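Local coordinates for maltose-binding protein MalE1 (Thermotoga maritima, PDB 6DTU) that binds maltotetraose in a sugar-binding pocket and probably hands maltodextrins on to a membrane transporter for uptake, at residues D64-L69 with N93-G98; G73-I78 with G265-A270; K175-N180 with P332-M337. All coordinates share one frame; numbering follows the deposited sequence.

Contact 1: residues D64-L69 with N93-G98. With GLC (alpha-D-glucopyranose), chain C.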
loop_
_atom_site.group_PDB
_atom_site.type_symbol
_atom_site.label_atom_id
_atom_site.label_comp_id
_atom_site.label_asym_id
_atom_site.label_seq_id
_atom_site.Cartn_x
_atom_site.Cartn_y
_atom_site.Cartn_z
ATOM N N ASP A 64 -3.766 -7.212 -3.043
ATOM C CA ASP A 64 -3.029 -8.451 -2.783
ATOM C C ASP A 64 -3.841 -9.430 -1.952
ATOM O O ASP A 64 -3.538 -10.627 -1.962
ATOM C CB ASP A 64 -1.686 -8.188 -2.086
ATOM C CG ASP A 64 -1.847 -7.532 -0.710
ATOM O OD1 ASP A 64 -2.299 -6.367 -0.686
ATOM O OD2 ASP A 64 -1.513 -8.174 0.313
ATOM N N TRP A 65 -4.877 -8.960 -1.250
ATOM C CA TRP A 65 -5.710 -9.850 -0.451
ATOM C C TRP A 65 -6.610 -10.739 -1.302
ATOM O O TRP A 65 -7.100 -11.753 -0.794
ATOM C CB TRP A 65 -6.649 -9.041 0.435
ATOM C CG TRP A 65 -6.039 -8.035 1.345
ATOM C CD1 TRP A 65 -4.708 -7.817 1.584
ATOM C CD2 TRP A 65 -6.759 -7.108 2.160
ATOM N NE1 TRP A 65 -4.557 -6.810 2.517
ATOM C CE2 TRP A 65 -5.802 -6.353 2.877
ATOM C CE3 TRP A 65 -8.124 -6.839 2.350
ATOM C CZ2 TRP A 65 -6.166 -5.348 3.791
ATOM C CZ3 TRP A 65 -8.485 -5.826 3.249
ATOM C CH2 TRP A 65 -7.509 -5.079 3.927
ATOM N N VAL A 66 -6.830 -10.403 -2.578
ATOM C CA VAL A 66 -7.970 -10.955 -3.316
ATOM C C VAL A 66 -7.869 -12.472 -3.457
ATOM O O VAL A 66 -8.838 -13.195 -3.203
ATOM C CB VAL A 66 -8.135 -10.261 -4.682
ATOM C CG1 VAL A 66 -9.118 -11.023 -5.537
ATOM C CG2 VAL A 66 -8.593 -8.840 -4.513
ATOM N N GLY A 67 -6.723 -12.978 -3.926
ATOM C CA GLY A 67 -6.618 -14.412 -4.173
ATOM C C GLY A 67 -6.869 -15.262 -2.940
ATOM O O GLY A 67 -7.642 -16.222 -2.980
ATOM N N GLU A 68 -6.229 -14.916 -1.821
ATOM C CA GLU A 68 -6.456 -15.658 -0.585
ATOM C C GLU A 68 -7.932 -15.624 -0.182
ATOM O O GLU A 68 -8.517 -16.656 0.159
ATOM C CB GLU A 68 -5.566 -15.102 0.524
ATOM C CG GLU A 68 -5.756 -15.802 1.867
ATOM C CD GLU A 68 -4.963 -15.175 2.989
ATOM O OE1 GLU A 68 -4.473 -14.032 2.840
ATOM O OE2 GLU A 68 -4.844 -15.822 4.046
ATOM N N LEU A 69 -8.549 -14.437 -0.190
ATOM C CA LEU A 69 -9.936 -14.358 0.244
ATOM C C LEU A 69 -10.887 -15.053 -0.730
ATOM O O LEU A 69 -11.885 -15.641 -0.299
ATOM C CB LEU A 69 -10.328 -12.909 0.500
ATOM C CG LEU A 69 -9.549 -12.245 1.630
ATOM C CD1 LEU A 69 -9.975 -10.792 1.772
ATOM C CD2 LEU A 69 -9.679 -12.969 2.972
ATOM N N ASN A 93 -8.670 -5.667 -12.980
ATOM C CA ASN A 93 -7.957 -6.933 -13.030
ATOM C C ASN A 93 -7.154 -7.171 -11.762
ATOM O O ASN A 93 -6.997 -8.330 -11.355
ATOM C CB ASN A 93 -7.074 -7.026 -14.277
ATOM C CG ASN A 93 -7.885 -7.139 -15.573
ATOM O OD1 ASN A 93 -9.035 -7.597 -15.575
ATOM N ND2 ASN A 93 -7.281 -6.715 -16.687
ATOM N N ALA A 94 -6.659 -6.105 -11.112
ATOM C CA ALA A 94 -5.975 -6.278 -9.828
ATOM C C ALA A 94 -6.921 -6.857 -8.795
ATOM O O ALA A 94 -6.488 -7.600 -7.908
ATOM C CB ALA A 94 -5.379 -4.956 -9.315
ATOM N N PHE A 95 -8.213 -6.563 -8.926
ATOM C CA PHE A 95 -9.229 -7.088 -8.024
ATOM C C PHE A 95 -9.960 -8.295 -8.589
ATOM O O PHE A 95 -11.022 -8.669 -8.074
ATOM C CB PHE A 95 -10.199 -5.982 -7.626
ATOM C CG PHE A 95 -9.732 -5.246 -6.421
ATOM C CD1 PHE A 95 -10.010 -5.745 -5.163
ATOM C CD2 PHE A 95 -9.005 -4.072 -6.542
ATOM C CE1 PHE A 95 -9.566 -5.100 -4.032
ATOM C CE2 PHE A 95 -8.528 -3.401 -5.405
ATOM C CZ PHE A 95 -8.818 -3.926 -4.140
ATOM N N SER A 96 -9.394 -8.925 -9.606
ATOM C CA SER A 96 -9.976 -10.095 -10.233
ATOM C C SER A 96 -9.131 -11.335 -9.982
ATOM O O SER A 96 -7.907 -11.251 -9.862
ATOM C CB SER A 96 -10.119 -9.847 -11.728
ATOM O OG SER A 96 -11.047 -8.782 -11.946
ATOM N N TYR A 97 -9.798 -12.485 -9.885
ATOM C CA TYR A 97 -9.088 -13.740 -9.654
ATOM C C TYR A 97 -9.947 -14.889 -10.170
ATOM O O TYR A 97 -11.162 -14.898 -9.961
ATOM C CB TYR A 97 -8.788 -13.935 -8.160
ATOM C CG TYR A 97 -7.970 -15.178 -7.868
ATOM C CD1 TYR A 97 -6.580 -15.149 -7.918
ATOM C CD2 TYR A 97 -8.590 -16.394 -7.588
ATOM C CE1 TYR A 97 -5.830 -16.285 -7.665
ATOM C CE2 TYR A 97 -7.854 -17.524 -7.347
ATOM C CZ TYR A 97 -6.486 -17.473 -7.380
ATOM O OH TYR A 97 -5.777 -18.622 -7.138
ATOM N N GLY A 98 -9.307 -15.841 -10.860
ATOM C CA GLY A 98 -10.014 -16.998 -11.397
ATOM C C GLY A 98 -11.167 -16.656 -12.316
ATOM O O GLY A 98 -12.172 -17.378 -12.349
HETATM C C1 GLC C . 0.858 -4.275 2.190
HETATM C C2 GLC C . -0.155 -5.306 1.885
HETATM C C3 GLC C . -0.685 -5.948 3.130
HETATM C C4 GLC C . 0.385 -6.591 3.920
HETATM C C5 GLC C . 1.480 -5.561 4.294
HETATM C C6 GLC C . 2.591 -6.164 4.907
HETATM O O2 GLC C . -1.263 -4.673 1.184
HETATM O O3 GLC C . -1.689 -6.950 2.770
HETATM O O4 GLC C . -0.213 -7.103 5.143
HETATM O O5 GLC C . 1.959 -4.871 2.977
HETATM O O6 GLC C . 3.506 -5.148 5.257
#
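Hydroxyl O3 of one glucose of the bound maltotetraose is gripped by two groups of 64-69. It gives its proton to Asp64 OD2 at 2.8 Å and accepts from Trp65 NE1 at 2.9 Å, the latter bond bent at the hydrogen (138°) although O3 lies at the edge of the indole, in its plane. The other carboxylate oxygen, Asp64 OD1, takes the proton of glucose O2 at 2.7 Å, so the acid clasps two neighbouring hydroxyls and probably limits how the sugar turns. Behind them Val66 and Gly67 pack on 93-98 without a hydrogen bond between the segments. Val66 straddles the chain there: CG2 reaches Phe95 CD1 at 3.5 Å, the two side chains crossing at nearly a right angle, while CG1 meets Tyr97 CB at 3.9 Å. With CG anti to the backbone N (chi1 -176°), Tyr97 lays one ring face against Gly67, whose CA stands 4.0 Å from the ring centroid in a CH-pi contact, 18° off the normal. Around this, Trp65 leans on Ile42 of helix 39-49, and Phe95 packs on Val263 and Met267 of strand 260-268 while its backbone bonds to Tyr102 of strand 100-109.

Contact 2: residues G73-I78 with G265-A270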
loop_
_atom_site.group_PDB
_atom_site.type_symbol
_atom_site.label_atom_id
_atom_site.label_comp_id
_atom_site.label_asym_id
_atom_site.label_seq_id
_atom_site.Cartn_x
_atom_site.Cartn_y
_atom_site.Cartn_z
ATOM N N GLY A 73 -13.279 -18.636 -0.228
ATOM C CA GLY A 73 -14.711 -18.422 -0.312
ATOM C C GLY A 73 -15.245 -17.320 0.585
ATOM O O GLY A 73 -16.427 -17.348 0.951
ATOM N N LEU A 74 -14.424 -16.321 0.914
ATOM C CA LEU A 74 -14.827 -15.313 1.883
ATOM C C LEU A 74 -15.273 -13.983 1.284
ATOM O O LEU A 74 -15.932 -13.220 1.984
ATOM C CB LEU A 74 -13.701 -15.035 2.879
ATOM C CG LEU A 74 -13.320 -16.198 3.789
ATOM C CD1 LEU A 74 -12.264 -15.717 4.736
ATOM C CD2 LEU A 74 -14.537 -16.684 4.565
ATOM N N ILE A 75 -14.916 -13.670 0.043
ATOM C CA ILE A 75 -15.379 -12.449 -0.616
ATOM C C ILE A 75 -16.184 -12.857 -1.837
ATOM O O ILE A 75 -15.923 -13.891 -2.459
ATOM C CB ILE A 75 -14.264 -11.419 -0.956
ATOM C CG1 ILE A 75 -13.119 -12.092 -1.724
ATOM C CG2 ILE A 75 -13.791 -10.701 0.307
ATOM C CD1 ILE A 75 -12.073 -11.125 -2.236
ATOM N N GLU A 76 -17.207 -12.047 -2.150
ATOM C CA GLU A 76 -18.254 -12.374 -3.102
ATOM C C GLU A 76 -17.910 -11.852 -4.493
ATOM O O GLU A 76 -17.480 -10.704 -4.639
ATOM C CB GLU A 76 -19.555 -11.734 -2.636
ATOM C CG GLU A 76 -20.770 -12.014 -3.484
ATOM C CD GLU A 76 -21.276 -13.453 -3.378
ATOM O OE1 GLU A 76 -20.792 -14.201 -2.507
ATOM O OE2 GLU A 76 -22.201 -13.819 -4.154
ATOM N N PRO A 77 -18.104 -12.639 -5.556
ATOM C CA PRO A 77 -17.907 -12.090 -6.900
ATOM C C PRO A 77 -18.878 -10.942 -7.156
ATOM O O PRO A 77 -20.026 -10.955 -6.689
ATOM C CB PRO A 77 -18.214 -13.277 -7.819
ATOM C CG PRO A 77 -18.051 -14.492 -6.949
ATOM C CD PRO A 77 -18.517 -14.050 -5.586
ATOM N N ILE A 78 -18.413 -9.948 -7.902
ATOM C CA ILE A 78 -19.217 -8.773 -8.229
ATOM C C ILE A 78 -19.706 -8.922 -9.662
ATOM O O ILE A 78 -18.883 -8.907 -10.595
ATOM C CB ILE A 78 -18.430 -7.473 -8.032
ATOM C CG1 ILE A 78 -18.108 -7.301 -6.551
ATOM C CG2 ILE A 78 -19.240 -6.283 -8.547
ATOM C CD1 ILE A 78 -17.400 -6.012 -6.246
ATOM N N GLY A 265 -9.548 -0.956 -2.828
ATOM C CA GLY A 265 -10.907 -1.177 -3.282
ATOM C C GLY A 265 -11.808 -1.745 -2.207
ATOM O O GLY A 265 -11.396 -2.020 -1.079
ATOM N N PHE A 266 -13.063 -1.910 -2.597
ATOM C CA PHE A 266 -14.139 -2.358 -1.727
ATOM C C PHE A 266 -14.474 -3.804 -2.071
ATOM O O PHE A 266 -14.784 -4.114 -3.227
ATOM C CB PHE A 266 -15.381 -1.493 -1.963
ATOM C CG PHE A 266 -15.202 -0.026 -1.623
ATOM C CD1 PHE A 266 -15.637 0.466 -0.390
ATOM C CD2 PHE A 266 -14.619 0.865 -2.527
ATOM C CE1 PHE A 266 -15.480 1.834 -0.047
ATOM C CE2 PHE A 266 -14.450 2.233 -2.187
ATOM C CZ PHE A 266 -14.884 2.709 -0.947
ATOM N N MET A 267 -14.463 -4.671 -1.059
ATOM C CA MET A 267 -14.766 -6.088 -1.220
ATOM C C MET A 267 -15.972 -6.442 -0.364
ATOM O O MET A 267 -16.175 -5.854 0.691
ATOM C CB MET A 267 -13.587 -6.928 -0.804
ATOM C CG MET A 267 -12.446 -6.798 -1.781
ATOM S SD MET A 267 -10.851 -7.201 -1.070
ATOM C CE MET A 267 -10.442 -5.693 -0.182
ATOM N N VAL A 268 -16.772 -7.410 -0.817
ATOM C CA VAL A 268 -18.025 -7.795 -0.170
ATOM C C VAL A 268 -17.847 -9.151 0.509
ATOM O O VAL A 268 -17.284 -10.079 -0.079
ATOM C CB VAL A 268 -19.190 -7.827 -1.177
ATOM C CG1 VAL A 268 -20.470 -8.356 -0.506
ATOM C CG2 VAL A 268 -19.419 -6.440 -1.750
ATOM N N ASN A 269 -18.323 -9.255 1.750
ATOM C CA ASN A 269 -18.247 -10.497 2.519
ATOM C C ASN A 269 -19.216 -11.522 1.932
ATOM O O ASN A 269 -20.437 -11.332 1.991
ATOM C CB ASN A 269 -18.664 -10.166 3.945
ATOM C CG ASN A 269 -18.583 -11.348 4.907
ATOM O OD1 ASN A 269 -18.311 -12.485 4.536
ATOM N ND2 ASN A 269 -18.829 -11.061 6.174
ATOM N N ALA A 270 -18.677 -12.639 1.416
ATOM C CA ALA A 270 -19.521 -13.681 0.839
ATOM C C ALA A 270 -20.366 -14.395 1.884
ATOM O O ALA A 270 -21.338 -15.077 1.516
ATOM C CB ALA A 270 -18.685 -14.702 0.069
HETATM O O HOH W 1 -16.071 -8.940 -3.123
#
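The backbones of 73-78 and 266-270, whose end-to-end directions differ by 128°, meet in a single beta bridge between Ile75 and Asn269, flanked by two hydrogen bonds: Ala270 N to Leu74 O and Glu76 N to Val268 O, each 2.9 Å. The first donor stands well above the carbonyl plane of Leu74, 52° out of it. Val268 O also receives a CA-H...O contact from Ile75 CA, longer at 3.1 Å and secondary to the N-H bond. One water continues the link, accepting from Val268 N at 2.9 Å and lying 2.7 Å from Glu76 O, to which it can donate. Strand 260-268 lies between strands 58-62 and 100-109, antiparallel to both; a strand from far along the sequence inserted in this way is the hallmark of the type II periplasmic binding protein fold. The bridge thus ties the loop after helix 66-71, which ends at Gly73 in a Schellman motif, to residues 268-270, where that strand runs on. Among the side chains, Ile75 CG2 rests on Met267 CB at 3.9 Å, the two chains crossing obliquely, and Glu76 CB lies 4.1 Å from Val268 CG1. Bent at chi2 (71°), Glu76 curls its carboxylate over Ala270, OE1 coming within 3.4 Å of Ala270 CB. The same oxygen forms a salt bridge with Lys275, at the start of helix 275-286, and Lys275 NZ bonds Ala270 O as well.

Contact 3: residues K175-N180 with P332-M337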
loop_
_atom_site.group_PDB
_atom_site.type_symbol
_atom_site.label_atom_id
_atom_site.label_comp_id
_atom_site.label_asym_id
_atom_site.label_seq_id
_atom_site.Cartn_x
_atom_site.Cartn_y
_atom_site.Cartn_z
ATOM N N LYS A 175 3.244 -17.524 -18.792
ATOM C CA LYS A 175 2.060 -18.233 -18.326
ATOM C C LYS A 175 1.597 -17.762 -16.953
ATOM O O LYS A 175 0.768 -18.430 -16.330
ATOM C CB LYS A 175 2.307 -19.747 -18.304
ATOM C CG LYS A 175 3.022 -20.294 -19.528
ATOM C CD LYS A 175 2.223 -20.079 -20.812
ATOM C CE LYS A 175 3.056 -20.462 -22.036
ATOM N NZ LYS A 175 2.785 -19.599 -23.222
ATOM N N GLY A 176 2.112 -16.639 -16.467
ATOM C CA GLY A 176 1.730 -16.091 -15.183
ATOM C C GLY A 176 2.878 -16.141 -14.192
ATOM O O GLY A 176 4.025 -16.439 -14.536
ATOM N N LEU A 177 2.538 -15.883 -12.929
ATOM C CA LEU A 177 3.520 -15.882 -11.853
ATOM C C LEU A 177 3.873 -17.314 -11.478
ATOM O O LEU A 177 2.985 -18.154 -11.316
ATOM C CB LEU A 177 2.948 -15.182 -10.620
ATOM C CG LEU A 177 2.651 -13.689 -10.672
ATOM C CD1 LEU A 177 2.120 -13.281 -9.324
ATOM C CD2 LEU A 177 3.906 -12.911 -11.025
ATOM N N ASP A 178 5.175 -17.589 -11.330
ATOM C CA ASP A 178 5.655 -18.911 -10.922
ATOM C C ASP A 178 5.904 -18.853 -9.423
ATOM O O ASP A 178 6.961 -18.399 -8.981
ATOM C CB ASP A 178 6.937 -19.281 -11.667
ATOM C CG ASP A 178 7.413 -20.713 -11.357
ATOM O OD1 ASP A 178 6.827 -21.375 -10.472
ATOM O OD2 ASP A 178 8.401 -21.175 -11.975
ATOM N N VAL A 179 4.950 -19.362 -8.639
ATOM C CA VAL A 179 5.095 -19.315 -7.187
ATOM C C VAL A 179 6.185 -20.240 -6.681
ATOM O O VAL A 179 6.562 -20.150 -5.506
ATOM C CB VAL A 179 3.790 -19.516 -6.384
ATOM C CG1 VAL A 179 2.749 -18.447 -6.743
ATOM C CG2 VAL A 179 3.249 -20.918 -6.567
ATOM N N ASN A 180 6.685 -21.135 -7.534
ATOM C CA ASN A 180 7.793 -21.998 -7.150
ATOM C C ASN A 180 9.148 -21.387 -7.459
ATOM O O ASN A 180 10.174 -21.997 -7.146
ATOM C CB ASN A 180 7.662 -23.368 -7.813
ATOM C CG ASN A 180 6.592 -24.209 -7.174
ATOM O OD1 ASN A 180 5.405 -24.029 -7.436
ATOM N ND2 ASN A 180 7.004 -25.139 -6.325
ATOM N N PRO A 332 1.562 -9.075 -6.282
ATOM C CA PRO A 332 0.749 -10.238 -6.654
ATOM C C PRO A 332 -0.533 -10.293 -5.849
ATOM O O PRO A 332 -0.588 -9.855 -4.700
ATOM C CB PRO A 332 1.641 -11.422 -6.295
ATOM C CG PRO A 332 3.009 -10.891 -6.328
ATOM C CD PRO A 332 2.918 -9.462 -5.858
ATOM N N ASN A 333 -1.567 -10.870 -6.443
ATOM C CA ASN A 333 -2.787 -11.121 -5.693
ATOM C C ASN A 333 -3.043 -12.607 -5.489
ATOM O O ASN A 333 -4.097 -12.976 -4.972
ATOM C CB ASN A 333 -4.008 -10.391 -6.275
ATOM C CG ASN A 333 -4.599 -11.062 -7.507
ATOM O OD1 ASN A 333 -4.096 -12.065 -8.011
ATOM N ND2 ASN A 333 -5.705 -10.508 -7.991
ATOM N N VAL A 334 -2.085 -13.458 -5.844
ATOM C CA VAL A 334 -2.255 -14.908 -5.730
ATOM C C VAL A 334 -2.354 -15.294 -4.259
ATOM O O VAL A 334 -1.856 -14.552 -3.402
ATOM C CB VAL A 334 -1.131 -15.636 -6.480
ATOM C CG1 VAL A 334 -1.212 -15.287 -7.949
ATOM C CG2 VAL A 334 0.240 -15.292 -5.896
ATOM N N PRO A 335 -2.999 -16.411 -3.904
ATOM C CA PRO A 335 -3.104 -16.763 -2.475
ATOM C C PRO A 335 -1.765 -16.897 -1.796
ATOM O O PRO A 335 -1.672 -16.680 -0.584
ATOM C CB PRO A 335 -3.853 -18.104 -2.475
ATOM C CG PRO A 335 -4.540 -18.151 -3.785
ATOM C CD PRO A 335 -3.721 -17.360 -4.763
ATOM N N GLN A 336 -0.733 -17.267 -2.551
ATOM C CA GLN A 336 0.602 -17.494 -2.023
ATOM C C GLN A 336 1.293 -16.227 -1.531
ATOM O O GLN A 336 2.356 -16.321 -0.912
ATOM C CB GLN A 336 1.474 -18.217 -3.063
ATOM C CG GLN A 336 1.034 -19.651 -3.370
ATOM C CD GLN A 336 -0.057 -19.735 -4.419
ATOM O OE1 GLN A 336 -0.455 -18.728 -5.021
ATOM N NE2 GLN A 336 -0.559 -20.944 -4.643
ATOM N N MET A 337 0.756 -15.043 -1.819
ATOM C CA MET A 337 1.384 -13.838 -1.288
ATOM C C MET A 337 1.272 -13.779 0.229
ATOM O O MET A 337 2.066 -13.093 0.874
ATOM C CB MET A 337 0.752 -12.601 -1.925
ATOM C CG MET A 337 1.542 -11.303 -1.738
ATOM S SD MET A 337 3.178 -11.447 -2.502
ATOM C CE MET A 337 3.992 -10.024 -1.782
#
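Leu177 and Val179, two residues apart on one chain, carry this apolar contact, with no hydrogen bond between the segments. Leu177 offers one methyl: CD1 lies 3.6 Å from Pro332 CB, the leucine crossing the proline at about a right angle, and the same CD1 is 4.1 Å from Val334 CG1. Val334 therefore touches both partners, since its other methyl, CG2, approaches Val179 CG1 at 4.1 Å. Val179 also sets its isopropyl group against the amide of Gln336. Both methyls lie above the amide plane on the same side, CG1 at 3.6 Å from Gln336 OE1 and CG2 at 4.1 Å from Gln336 CD. The glutamine reaches this place because its chain turns about the CB-CG bond (chi2 85°), which brings the amide across the valine, the two side chains crossing at about a right angle. Cutting Gln336 back to an alanine is likely to leave the Val179 methyls without the flat group they rest on and open a gap beside Phe170, which Gln336 also touches.

Further out, local backbone bonds hold each segment. A 3-10 segment begins at Pro335, with Met337 N bonded to Val334 O at 3.1 Å. Within 175-180, Asn180 N donates to Asp178 OD1 at 3.0 Å, from above the carboxylate plane, where the chain turns a corner at Val179 and Asn180. Strand 176-178 pairs antiparallel with 168-173 at the edge of a three-stranded sheet, so the arrangement is that of a beta-hairpin edge strand with an Asx turn at Asp178, packed on the loop and the 3-10 segment that follow strand 329-330.

Contact 1 joins the other two and alone of the three supplies residues of the glucan pocket. Contact 2 lies about 10 Å from it between centres; its 73-78 follows 64-69 closely in sequence, the segments of the two contacts alternating along the chain. Leu69 O probably bonds Leu74 N at 2.9 Å, and Trp65 CE3 packs on Met267 CE at 3.6 Å. Contact 3, about 11 Å from contact 1 between centres, is held to it by Asn333, whose ND2 lies 3.0 Å from both Ala94 O and Ser96 O. Contacts 2 and 3 do not touch, their nearest atoms being about 9 Å apart. The side chains of Met267 and Pro332 each lie about 9 Å from a bound glucose.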